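Local coordinates for LbaCas13a H328A (C2c2) (Lachnospiraceae bacterium NK4A179, PDB 5WLH), which probably acts as an RNA-guided, RNA-targeting CRISPR nuclease, here holding a precursor CRISPR RNA with a 24-nucleotide spacer, at residues A1027-G1032 against V1103-L1108; V990-I995 against E1033-N1038; G35-D40 against R241-M246. One frame throughout, in Å; residues are numbered along the deposited sequence.

Interaction 1 (A1027-G1032 against V1103-L1108); sequences ALYYDG and VEFRDL. With nucleotides of chain B.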
# COMPACT_ATOMS: atom_id res chain seq x y z
N ALA A 1027 -9.50 41.47 -12.53
CA ALA A 1027 -9.85 41.38 -11.11
C ALA A 1027 -9.09 40.20 -10.51
O ALA A 1027 -7.86 40.14 -10.68
CB ALA A 1027 -11.37 41.33 -10.96
N LEU A 1028 -9.75 39.28 -9.81
CA LEU A 1028 -9.18 38.03 -9.32
C LEU A 1028 -8.12 38.22 -8.24
O LEU A 1028 -8.30 37.73 -7.11
CB LEU A 1028 -8.59 37.23 -10.49
CG LEU A 1028 -9.63 36.61 -11.43
CD1 LEU A 1028 -8.96 35.90 -12.59
CD2 LEU A 1028 -10.54 35.68 -10.67
N TYR A 1029 -7.04 38.92 -8.54
CA TYR A 1029 -5.82 38.84 -7.75
C TYR A 1029 -5.57 40.06 -6.86
O TYR A 1029 -4.51 40.14 -6.23
CB TYR A 1029 -4.63 38.60 -8.67
CG TYR A 1029 -4.84 37.42 -9.58
CD1 TYR A 1029 -4.87 36.12 -9.08
CD2 TYR A 1029 -5.06 37.60 -10.95
CE1 TYR A 1029 -5.08 35.03 -9.91
CE2 TYR A 1029 -5.26 36.51 -11.78
CZ TYR A 1029 -5.28 35.23 -11.26
OH TYR A 1029 -5.49 34.15 -12.09
N TYR A 1030 -6.51 41.01 -6.80
CA TYR A 1030 -6.32 42.22 -6.01
C TYR A 1030 -7.51 42.44 -5.10
O TYR A 1030 -8.66 42.16 -5.48
CB TYR A 1030 -6.11 43.44 -6.91
CG TYR A 1030 -4.97 44.31 -6.45
CD1 TYR A 1030 -3.66 44.04 -6.82
CD2 TYR A 1030 -5.20 45.41 -5.62
CE1 TYR A 1030 -2.61 44.83 -6.38
CE2 TYR A 1030 -4.16 46.21 -5.19
CZ TYR A 1030 -2.87 45.91 -5.57
OH TYR A 1030 -1.84 46.70 -5.14
N ASP A 1031 -7.24 42.93 -3.89
CA ASP A 1031 -8.25 43.18 -2.85
C ASP A 1031 -8.08 44.63 -2.40
O ASP A 1031 -7.47 44.92 -1.37
CB ASP A 1031 -8.09 42.18 -1.69
CG ASP A 1031 -9.19 42.31 -0.64
OD1 ASP A 1031 -10.06 43.20 -0.78
OD2 ASP A 1031 -9.17 41.52 0.33
N GLY A 1032 -8.63 45.55 -3.19
CA GLY A 1032 -8.59 46.96 -2.86
C GLY A 1032 -7.21 47.58 -2.92
O GLY A 1032 -6.67 47.82 -4.01
N VAL A 1103 -7.02 29.47 -12.80
CA VAL A 1103 -6.85 30.86 -12.37
C VAL A 1103 -6.80 30.96 -10.85
O VAL A 1103 -6.20 31.90 -10.31
CB VAL A 1103 -7.95 31.76 -12.97
CG1 VAL A 1103 -7.97 31.62 -14.47
CG2 VAL A 1103 -9.31 31.43 -12.38
N GLU A 1104 -7.40 30.01 -10.14
CA GLU A 1104 -7.37 30.01 -8.68
C GLU A 1104 -6.13 29.34 -8.12
O GLU A 1104 -5.97 29.29 -6.89
CB GLU A 1104 -8.62 29.30 -8.13
CG GLU A 1104 -9.93 30.05 -8.32
CD GLU A 1104 -9.99 31.37 -7.56
OE1 GLU A 1104 -9.47 31.43 -6.42
OE2 GLU A 1104 -10.56 32.34 -8.10
N PHE A 1105 -5.25 28.81 -8.98
CA PHE A 1105 -4.05 28.07 -8.59
C PHE A 1105 -4.39 26.76 -7.90
O PHE A 1105 -3.56 26.22 -7.16
CB PHE A 1105 -3.14 28.91 -7.69
CG PHE A 1105 -2.84 30.27 -8.23
CD1 PHE A 1105 -2.01 30.42 -9.32
CD2 PHE A 1105 -3.41 31.39 -7.65
CE1 PHE A 1105 -1.74 31.68 -9.83
CE2 PHE A 1105 -3.15 32.65 -8.16
CZ PHE A 1105 -2.31 32.79 -9.25
N ARG A 1106 -5.60 26.24 -8.12
CA ARG A 1106 -5.95 24.95 -7.54
C ARG A 1106 -5.22 23.81 -8.23
O ARG A 1106 -4.91 22.80 -7.59
CB ARG A 1106 -7.46 24.73 -7.63
CG ARG A 1106 -8.26 25.66 -6.74
CD ARG A 1106 -9.77 25.43 -6.87
NE ARG A 1106 -10.51 26.34 -5.99
CZ ARG A 1106 -11.83 26.51 -6.02
NH1 ARG A 1106 -12.58 25.84 -6.88
NH2 ARG A 1106 -12.39 27.38 -5.18
N ASP A 1107 -4.95 23.94 -9.53
CA ASP A 1107 -4.17 22.91 -10.21
C ASP A 1107 -2.79 22.81 -9.60
O ASP A 1107 -2.23 21.71 -9.48
CB ASP A 1107 -4.09 23.20 -11.71
CG ASP A 1107 -3.40 24.53 -12.04
OD1 ASP A 1107 -3.44 25.48 -11.21
OD2 ASP A 1107 -2.82 24.63 -13.14
N LEU A 1108 -2.22 23.95 -9.19
CA LEU A 1108 -0.95 23.96 -8.47
C LEU A 1108 -1.00 23.08 -7.23
O LEU A 1108 -0.08 22.29 -6.97
CB LEU A 1108 -0.60 25.39 -8.06
CG LEU A 1108 0.17 26.33 -8.98
CD1 LEU A 1108 0.57 27.55 -8.19
CD2 LEU A 1108 1.39 25.64 -9.57
P G B 39 -16.30 20.72 -7.48
OP1 G B 39 -17.04 19.56 -8.02
OP2 G B 39 -16.22 20.95 -6.01
O5' G B 39 -14.79 20.74 -8.03
C5' G B 39 -14.49 20.60 -9.41
C4' G B 39 -13.27 19.73 -9.63
O4' G B 39 -12.07 20.46 -9.22
C3' G B 39 -13.25 18.42 -8.84
O3' G B 39 -12.51 17.45 -9.58
C2' G B 39 -12.42 18.80 -7.62
O2' G B 39 -11.87 17.72 -6.90
C1' G B 39 -11.36 19.66 -8.29
N9 G B 39 -10.58 20.50 -7.36
C8 G B 39 -9.21 20.56 -7.28
N7 G B 39 -8.80 21.37 -6.34
C5 G B 39 -9.97 21.86 -5.76
C6 G B 39 -10.18 22.78 -4.70
O6 G B 39 -9.34 23.38 -4.00
N1 G B 39 -11.53 22.98 -4.46
C2 G B 39 -12.56 22.38 -5.14
N2 G B 39 -13.81 22.71 -4.76
N3 G B 39 -12.38 21.54 -6.13
C4 G B 39 -11.08 21.32 -6.39
P A B 38 -16.05 27.05 -5.53
OP1 A B 38 -14.72 27.63 -5.83
OP2 A B 38 -17.25 27.69 -6.15
O5' A B 38 -16.14 25.53 -5.99
C5' A B 38 -17.26 24.73 -5.63
C4' A B 38 -17.70 23.86 -6.78
O4' A B 38 -18.58 24.62 -7.65
C3' A B 38 -16.58 23.31 -7.66
O3' A B 38 -16.95 22.03 -8.14
C2' A B 38 -16.59 24.27 -8.84
O2' A B 38 -16.06 23.72 -10.03
C1' A B 38 -18.08 24.56 -8.98
N9 A B 38 -18.39 25.81 -9.66
C8 A B 38 -18.01 27.09 -9.34
N7 A B 38 -18.46 27.99 -10.18
C5 A B 38 -19.20 27.25 -11.10
C6 A B 38 -19.93 27.62 -12.24
N6 A B 38 -20.06 28.88 -12.66
N1 A B 38 -20.54 26.64 -12.94
C2 A B 38 -20.41 25.37 -12.52
N3 A B 38 -19.74 24.91 -11.47
C4 A B 38 -19.16 25.91 -10.79
P U B 37 -12.87 23.72 -1.76
OP1 U B 37 -12.61 22.27 -1.97
OP2 U B 37 -12.53 24.74 -2.80
O5' U B 37 -14.43 23.83 -1.47
C5' U B 37 -15.00 25.01 -0.95
C4' U B 37 -15.95 25.73 -1.89
O4' U B 37 -16.54 26.76 -1.06
C3' U B 37 -15.27 26.50 -3.02
O3' U B 37 -16.28 26.98 -3.93
C2' U B 37 -14.71 27.68 -2.24
O2' U B 37 -14.33 28.80 -3.02
C1' U B 37 -15.88 27.99 -1.29
N1 U B 37 -15.43 28.47 0.03
C2 U B 37 -15.96 29.65 0.50
O2 U B 37 -16.77 30.30 -0.14
N3 U B 37 -15.50 30.01 1.75
C4 U B 37 -14.59 29.32 2.53
O4 U B 37 -14.26 29.76 3.62
C5 U B 37 -14.10 28.10 1.97
C6 U B 37 -14.53 27.73 0.77
O HOH W 1 -10.20 35.42 -6.63

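Interaction 2 (V990-I995 against E1033-N1038); sequences VYAEYI and EHPKLN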
# COMPACT_ATOMS: atom_id res chain seq x y z
N VAL A 990 7.11 42.23 -2.13
CA VAL A 990 7.66 40.88 -2.19
C VAL A 990 6.55 39.86 -2.43
O VAL A 990 6.75 38.86 -3.13
CB VAL A 990 8.47 40.54 -0.92
CG1 VAL A 990 9.86 41.12 -1.01
CG2 VAL A 990 7.75 41.03 0.32
N TYR A 991 5.37 40.10 -1.87
CA TYR A 991 4.23 39.22 -2.14
C TYR A 991 3.89 39.22 -3.62
O TYR A 991 3.75 38.16 -4.24
CB TYR A 991 3.02 39.65 -1.31
CG TYR A 991 1.78 38.81 -1.55
CD1 TYR A 991 1.88 37.44 -1.76
CD2 TYR A 991 0.52 39.38 -1.56
CE1 TYR A 991 0.76 36.67 -1.98
CE2 TYR A 991 -0.61 38.62 -1.78
CZ TYR A 991 -0.49 37.26 -1.99
OH TYR A 991 -1.61 36.50 -2.22
N ALA A 992 3.76 40.41 -4.22
CA ALA A 992 3.44 40.50 -5.64
C ALA A 992 4.51 39.83 -6.49
O ALA A 992 4.21 39.19 -7.50
CB ALA A 992 3.27 41.96 -6.05
N GLU A 993 5.78 39.97 -6.09
CA GLU A 993 6.85 39.29 -6.81
C GLU A 993 6.75 37.78 -6.67
O GLU A 993 7.08 37.04 -7.61
CB GLU A 993 8.21 39.78 -6.32
CG GLU A 993 9.40 39.13 -7.02
CD GLU A 993 10.71 39.82 -6.70
OE1 GLU A 993 11.69 39.60 -7.44
OE2 GLU A 993 10.76 40.58 -5.71
N TYR A 994 6.30 37.30 -5.51
CA TYR A 994 6.10 35.86 -5.34
C TYR A 994 4.97 35.36 -6.23
O TYR A 994 5.09 34.30 -6.86
CB TYR A 994 5.83 35.55 -3.87
CG TYR A 994 5.94 34.08 -3.55
CD1 TYR A 994 7.18 33.50 -3.32
CD2 TYR A 994 4.81 33.28 -3.51
CE1 TYR A 994 7.29 32.15 -3.04
CE2 TYR A 994 4.91 31.93 -3.23
CZ TYR A 994 6.15 31.38 -3.00
OH TYR A 994 6.24 30.04 -2.72
N ILE A 995 3.86 36.10 -6.29
CA ILE A 995 2.74 35.73 -7.15
C ILE A 995 3.19 35.60 -8.60
O ILE A 995 2.68 34.75 -9.35
CB ILE A 995 1.61 36.77 -7.01
CG1 ILE A 995 1.12 36.82 -5.56
CG2 ILE A 995 0.48 36.48 -7.97
CD1 ILE A 995 0.42 38.11 -5.20
N GLU A 1033 -6.62 47.85 -1.75
CA GLU A 1033 -5.35 48.55 -1.69
C GLU A 1033 -4.16 47.63 -1.93
O GLU A 1033 -3.14 48.07 -2.48
CB GLU A 1033 -5.19 49.24 -0.33
CG GLU A 1033 -4.30 50.46 -0.34
CD GLU A 1033 -4.95 51.67 -0.99
OE1 GLU A 1033 -6.16 51.59 -1.33
OE2 GLU A 1033 -4.26 52.69 -1.16
N HIS A 1034 -4.27 46.38 -1.53
CA HIS A 1034 -3.18 45.42 -1.55
C HIS A 1034 -3.54 44.23 -2.42
O HIS A 1034 -4.72 43.95 -2.65
CB HIS A 1034 -2.87 44.94 -0.12
CG HIS A 1034 -2.87 46.05 0.89
ND1 HIS A 1034 -1.76 46.84 1.12
CD2 HIS A 1034 -3.84 46.50 1.72
CE1 HIS A 1034 -2.05 47.73 2.05
NE2 HIS A 1034 -3.30 47.55 2.43
N PRO A 1035 -2.54 43.50 -2.94
CA PRO A 1035 -2.84 42.26 -3.65
C PRO A 1035 -3.68 41.34 -2.77
O PRO A 1035 -3.60 41.38 -1.54
CB PRO A 1035 -1.46 41.67 -3.94
CG PRO A 1035 -0.53 42.85 -3.91
CD PRO A 1035 -1.09 43.78 -2.88
N LYS A 1036 -4.53 40.54 -3.41
CA LYS A 1036 -5.41 39.67 -2.66
C LYS A 1036 -4.60 38.53 -2.04
O LYS A 1036 -3.78 37.90 -2.71
CB LYS A 1036 -6.51 39.11 -3.56
CG LYS A 1036 -7.64 38.44 -2.80
CD LYS A 1036 -8.54 37.66 -3.74
CE LYS A 1036 -9.38 36.65 -2.98
NZ LYS A 1036 -10.03 35.68 -3.91
N LEU A 1037 -4.81 38.29 -0.75
CA LEU A 1037 -4.20 37.13 -0.10
C LEU A 1037 -4.79 35.87 -0.72
O LEU A 1037 -5.99 35.61 -0.58
CB LEU A 1037 -4.43 37.19 1.41
CG LEU A 1037 -3.49 36.40 2.33
CD1 LEU A 1037 -3.70 34.89 2.19
CD2 LEU A 1037 -2.05 36.75 2.06
N ASN A 1038 -3.96 35.11 -1.43
CA ASN A 1038 -4.42 33.91 -2.11
C ASN A 1038 -4.01 32.68 -1.30
O ASN A 1038 -2.82 32.38 -1.16
CB ASN A 1038 -3.85 33.84 -3.53
CG ASN A 1038 -4.42 32.69 -4.32
OD1 ASN A 1038 -4.07 31.53 -4.08
ND2 ASN A 1038 -5.32 32.98 -5.27

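Interaction 3 (G35-D40 against R241-M246); sequences GILYND and RSIKNM. With nucleotides of chain B.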
# COMPACT_ATOMS: atom_id res chain seq x y z
N GLY A 35 -4.77 -24.44 11.55
CA GLY A 35 -5.56 -23.54 10.73
C GLY A 35 -7.02 -23.77 11.02
O GLY A 35 -7.50 -24.91 10.99
N ILE A 36 -7.74 -22.69 11.32
CA ILE A 36 -9.16 -22.78 11.63
C ILE A 36 -9.97 -22.01 10.61
O ILE A 36 -9.49 -21.06 9.98
CB ILE A 36 -9.49 -22.26 13.05
CG1 ILE A 36 -9.14 -20.77 13.17
CG2 ILE A 36 -8.81 -23.11 14.07
CD1 ILE A 36 -9.89 -20.04 14.30
N LEU A 37 -11.21 -22.45 10.44
CA LEU A 37 -12.24 -21.69 9.75
C LEU A 37 -13.17 -21.10 10.79
O LEU A 37 -13.55 -21.77 11.75
CB LEU A 37 -13.07 -22.57 8.80
CG LEU A 37 -12.49 -23.02 7.47
CD1 LEU A 37 -13.62 -23.68 6.67
CD2 LEU A 37 -11.95 -21.82 6.74
N TYR A 38 -13.55 -19.85 10.59
CA TYR A 38 -14.51 -19.24 11.50
C TYR A 38 -15.44 -18.30 10.76
O TYR A 38 -15.06 -17.63 9.79
CB TYR A 38 -13.82 -18.50 12.65
CG TYR A 38 -12.97 -17.29 12.29
CD1 TYR A 38 -11.69 -17.44 11.78
CD2 TYR A 38 -13.43 -16.00 12.54
CE1 TYR A 38 -10.89 -16.32 11.50
CE2 TYR A 38 -12.65 -14.88 12.27
CZ TYR A 38 -11.38 -15.05 11.75
OH TYR A 38 -10.60 -13.95 11.48
N ASN A 39 -16.67 -18.27 11.24
CA ASN A 39 -17.70 -17.40 10.70
C ASN A 39 -17.58 -16.01 11.31
O ASN A 39 -17.32 -15.87 12.51
CB ASN A 39 -19.08 -17.99 10.97
CG ASN A 39 -19.13 -19.47 10.62
OD1 ASN A 39 -19.11 -19.84 9.44
ND2 ASN A 39 -19.18 -20.33 11.64
N ASP A 40 -17.74 -14.99 10.48
CA ASP A 40 -17.50 -13.63 10.92
C ASP A 40 -18.52 -12.69 10.29
O ASP A 40 -18.72 -12.74 9.07
CB ASP A 40 -16.09 -13.21 10.53
CG ASP A 40 -15.70 -11.87 11.13
OD1 ASP A 40 -15.82 -11.72 12.36
OD2 ASP A 40 -15.29 -10.96 10.37
N ARG A 241 -8.09 -30.56 5.08
CA ARG A 241 -6.82 -30.88 5.73
C ARG A 241 -5.76 -29.83 5.42
O ARG A 241 -4.93 -29.52 6.29
CB ARG A 241 -6.34 -32.26 5.30
CG ARG A 241 -4.96 -32.61 5.79
CD ARG A 241 -4.59 -34.06 5.50
NE ARG A 241 -3.23 -34.33 5.95
CZ ARG A 241 -2.16 -34.10 5.21
NH1 ARG A 241 -2.30 -33.61 3.97
NH2 ARG A 241 -0.95 -34.36 5.68
N SER A 242 -5.75 -29.30 4.19
CA SER A 242 -4.77 -28.26 3.87
C SER A 242 -5.02 -27.00 4.70
O SER A 242 -4.05 -26.30 5.05
CB SER A 242 -4.79 -27.94 2.37
OG SER A 242 -5.87 -27.11 2.00
N ILE A 243 -6.28 -26.69 5.00
CA ILE A 243 -6.59 -25.57 5.88
C ILE A 243 -6.07 -25.84 7.28
O ILE A 243 -5.42 -25.00 7.91
CB ILE A 243 -8.10 -25.29 5.90
CG1 ILE A 243 -8.58 -24.68 4.58
CG2 ILE A 243 -8.46 -24.39 7.09
CD1 ILE A 243 -10.10 -24.63 4.46
N LYS A 244 -6.34 -27.05 7.78
CA LYS A 244 -5.99 -27.37 9.16
C LYS A 244 -4.49 -27.32 9.38
O LYS A 244 -4.03 -27.01 10.48
CB LYS A 244 -6.55 -28.73 9.54
CG LYS A 244 -6.63 -28.95 11.03
CD LYS A 244 -7.13 -30.34 11.35
CE LYS A 244 -7.19 -30.56 12.86
NZ LYS A 244 -7.36 -31.99 13.19
N ASN A 245 -3.71 -27.61 8.34
CA ASN A 245 -2.26 -27.62 8.46
C ASN A 245 -1.61 -26.29 8.11
O ASN A 245 -0.38 -26.22 8.07
CB ASN A 245 -1.69 -28.73 7.58
CG ASN A 245 -1.80 -30.07 8.24
OD1 ASN A 245 -0.98 -30.41 9.08
ND2 ASN A 245 -2.82 -30.83 7.89
N MET A 246 -2.39 -25.25 7.86
CA MET A 246 -1.79 -23.95 7.62
C MET A 246 -1.04 -23.48 8.86
O MET A 246 -1.28 -23.92 9.98
CB MET A 246 -2.86 -22.93 7.20
CG MET A 246 -3.26 -23.05 5.71
SD MET A 246 -4.36 -21.73 5.15
CE MET A 246 -5.49 -21.70 6.54
P C B 12 4.46 -24.58 4.32
OP1 C B 12 5.16 -25.26 5.45
OP2 C B 12 4.99 -24.60 2.93
O5' C B 12 2.95 -25.07 4.25
C5' C B 12 2.20 -25.23 5.44
C4' C B 12 0.81 -25.70 5.12
O4' C B 12 0.10 -24.65 4.42
C3' C B 12 0.72 -26.88 4.17
O3' C B 12 0.99 -28.14 4.77
C2' C B 12 -0.68 -26.74 3.63
O2' C B 12 -1.61 -27.13 4.63
C1' C B 12 -0.78 -25.23 3.46
N1 C B 12 -0.35 -24.86 2.10
C2 C B 12 -1.31 -25.04 1.10
O2 C B 12 -2.44 -25.45 1.40
N3 C B 12 -0.99 -24.73 -0.17
C4 C B 12 0.24 -24.29 -0.45
N4 C B 12 0.48 -24.01 -1.73
C5 C B 12 1.26 -24.10 0.54
C6 C B 12 0.92 -24.43 1.80
P A B 13 1.62 -29.34 3.90
OP1 A B 13 1.83 -30.47 4.83
OP2 A B 13 2.73 -28.88 3.03
O5' A B 13 0.46 -29.69 2.86
C5' A B 13 -0.82 -30.13 3.31
C4' A B 13 -1.75 -30.30 2.13
O4' A B 13 -1.93 -29.03 1.46
C3' A B 13 -1.24 -31.21 1.03
O3' A B 13 -1.42 -32.58 1.33
C2' A B 13 -2.01 -30.73 -0.18
O2' A B 13 -3.35 -31.19 -0.13
C1' A B 13 -2.02 -29.22 0.07
N9 A B 13 -0.88 -28.54 -0.56
C8 A B 13 0.25 -28.00 0.03
N7 A B 13 1.06 -27.41 -0.83
C5 A B 13 0.42 -27.58 -2.06
C6 A B 13 0.77 -27.20 -3.37
N6 A B 13 1.88 -26.53 -3.69
N1 A B 13 -0.08 -27.54 -4.36
C2 A B 13 -1.21 -28.21 -4.06
N3 A B 13 -1.65 -28.62 -2.87
C4 A B 13 -0.77 -28.26 -1.91
P G B 22 -9.33 -23.43 -5.43
OP1 G B 22 -10.73 -22.95 -5.61
OP2 G B 22 -8.22 -22.72 -6.12
O5' G B 22 -9.03 -23.37 -3.88
C5' G B 22 -9.79 -24.16 -2.98
C4' G B 22 -9.14 -24.15 -1.63
O4' G B 22 -7.84 -24.79 -1.71
C3' G B 22 -8.82 -22.78 -1.08
O3' G B 22 -9.94 -22.09 -0.56
C2' G B 22 -7.75 -23.10 -0.05
O2' G B 22 -8.31 -23.69 1.10
C1' G B 22 -6.95 -24.17 -0.79
N9 G B 22 -5.85 -23.56 -1.54
C8 G B 22 -5.75 -23.36 -2.90
N7 G B 22 -4.65 -22.75 -3.25
C5 G B 22 -4.00 -22.53 -2.03
C6 G B 22 -2.75 -21.92 -1.75
O6 G B 22 -1.96 -21.44 -2.54
N1 G B 22 -2.47 -21.91 -0.38
C2 G B 22 -3.28 -22.41 0.60
N2 G B 22 -2.82 -22.29 1.86
N3 G B 22 -4.44 -22.98 0.36
C4 G B 22 -4.73 -23.00 -0.97

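Interaction 1 (A1027-G1032 against V1103-L1108)
The phenol ring of Tyr1029 meets the helix-to-helix turn at 1103-1105 at its rim: the backbone oxygen of Val1103 sits at the ring edge, near its plane, while Leu1028 CB covers one face, 3.5 Å above its centre. The Tyr1029 and Phe1105 rings meet rim to rim with planes at 48°, closest where Tyr1029 CE1 comes 3.5 Å from Phe1105 CE2, and neither lies over the other. One face of the Phe1105 ring has Val1103 O above it, offset toward the rim, so a single carbonyl borders both rings. The guanidinium of Arg1106 faces the RNA instead: the guanine of G39 and a phosphate oxygen of U37, both of chain B, lie over one face, and the phosphate of A38 of chain B meets its edge.

The polar link is a hydrogen bond of 3.0 Å from Tyr1029 OH to Val1103 O, in the carbonyl plane on a lone pair. With CG anti to its carbonyl carbon (chi1 -53°), Tyr1029 sends its hydroxyl across to the Val1103 side chain, OH passing 3.5 Å from CB. Leu1028 CD1 adds apolar contact, 4.3 Å from the same Val1103 CB. A water donates to Leu1028 O and, weakly, to Glu1104 OE2. Arg1106, its chain extended, makes a weak bond of 3.0 Å from NH1 to OP1 of A38 of chain B; NH2 approaches that oxygen doubtfully closely.

Helix 1087-1103 closes in a Schellman motif, Phe1105, at positive phi, being first to leave helical geometry and also N-cap of helix 1106-1145: a helix-to-helix junction where a tyrosine takes up the Val1103 carbonyl.

Interaction 2 (V990-I995 against E1033-N1038)
Tyr991, on helix 988-995, reaches the chain leaving strand 1034-1035 by both polar and apolar means. The polar part is a hydrogen bond of 2.6 Å from Tyr991 OH to Lys1036 O, with the hydroxyl tilted 17° from the carbonyl plane and the acceptor at the edge of the phenol ring. Asn1038 N lies at that edge too, 2.8 Å from the same OH. With CG anti to the backbone N (chi1 179°), the tyrosine projects off the helix so that its hydroxyl reaches the backbone at 1036-1038.

The apolar part centres on Pro1035. Its CB comes 3.8 Å from Tyr991 CE2, the tyrosine and the proline lying alongside and pointing opposite ways. Ile995 closes the group from one helical turn further on: its CD1 stands 3.4 Å above the middle of the Tyr991 ring and 4.2 Å from Pro1035 CB. Ala992 touches the proline more lightly, and Leu1037 CD2 lies 4.4 Å from Tyr991 CZ. Beyond the two segments, the ring of Phe985 meets Tyr991, and Leu1012 of helix 1008-1017 packs on Pro1035 and Ile995.

Asn1038 turns its amide elsewhere, capping helix 1039-1047 through a bond from Ile1041 N to OD1. Chemically, then, one phenol serves two ends: its hydrocarbon ring packs against Pro1035 and Ile995 between helix and hairpin, while its hydroxyl satisfies the Lys1036 carbonyl just after the strand and just before the next helix begins.

Interaction 3 (G35-D40 against R241-M246)
Gly35 meets Lys244 near the beginning of strand 33-39, the second strand of a two-stranded antiparallel hairpin with 22-28; here the β-hairpin packs on the C-terminal end of helix 233-244, beside the bound RNA.

Backbone hydrogen bonding comes first. Gly35 N donates to Lys244 O over 2.9 Å with an N-H...O angle of 168°, approaching well above the carbonyl plane. Close CA-H...O contacts support it: Gly35 CA stands 3.2 Å from Ile243 O, and Lys244 CA points at Gly35 O, 3.4 Å away, at 175°. Because glycine carries no side chain, the two backbones can come this near. Ile243 O also takes the amide of Met246, so the helix is closing its last turn as it receives the strand.

Apolar contact is narrower. Ile243 and Leu37 cross at about a right angle, with Leu37 CD2 4.1 Å from Ile243 CD1. Having its CG1 anti to the carbonyl carbon, Ile243 passes between Leu37 and the ribose of G22 of chain B, and Ile58 of helix 51-64 packs on it.

The RNA contacts fall on the helix end. The 2'-hydroxyl of C12 of chain B donates to Ser242 O over 2.6 Å, a bond that uses a group peculiar to ribose. Arg241 NH1 reaches O3' of A13 of chain B by a weak bond, the nucleotide atom lying at the guanidinium edge. Met246 SD lies 3.7 Å from N2 of G22 of chain B.

The amide of Asn245 folds back on the turn: ND2 gives a 3.0 Å bond to Arg241 O, while its own backbone N reaches that oxygen from the opposite face of the carbonyl plane.

Interactions 1 and 2 are neighbours, their centres 10 Å apart. They share one small antiparallel hairpin: Leu1028 and Tyr1029, just ahead of strand 1030-1031, serve interaction 1, and Pro1035 of strand 1034-1035 serves interaction 2. A probable hydrogen bond from Lys1036 N to Tyr1029 O, 2.8 Å long, joins them. Their segments alternate: 990-995, 1027-1032, 1033-1038, 1103-1108. Helix 988-995 packs on 1035-1038, the junction before helix 1106-1145 on 1028-1029. Interaction 3 closes earlier in the sequence, across the chain's centre, about 60 and 65 Å away between centres. Arg1106 beside interaction 1 meets nucleotides 37-39 of chain B, interaction 3 nucleotides 12, 13 and 22, consistent with a guide spread across the protein.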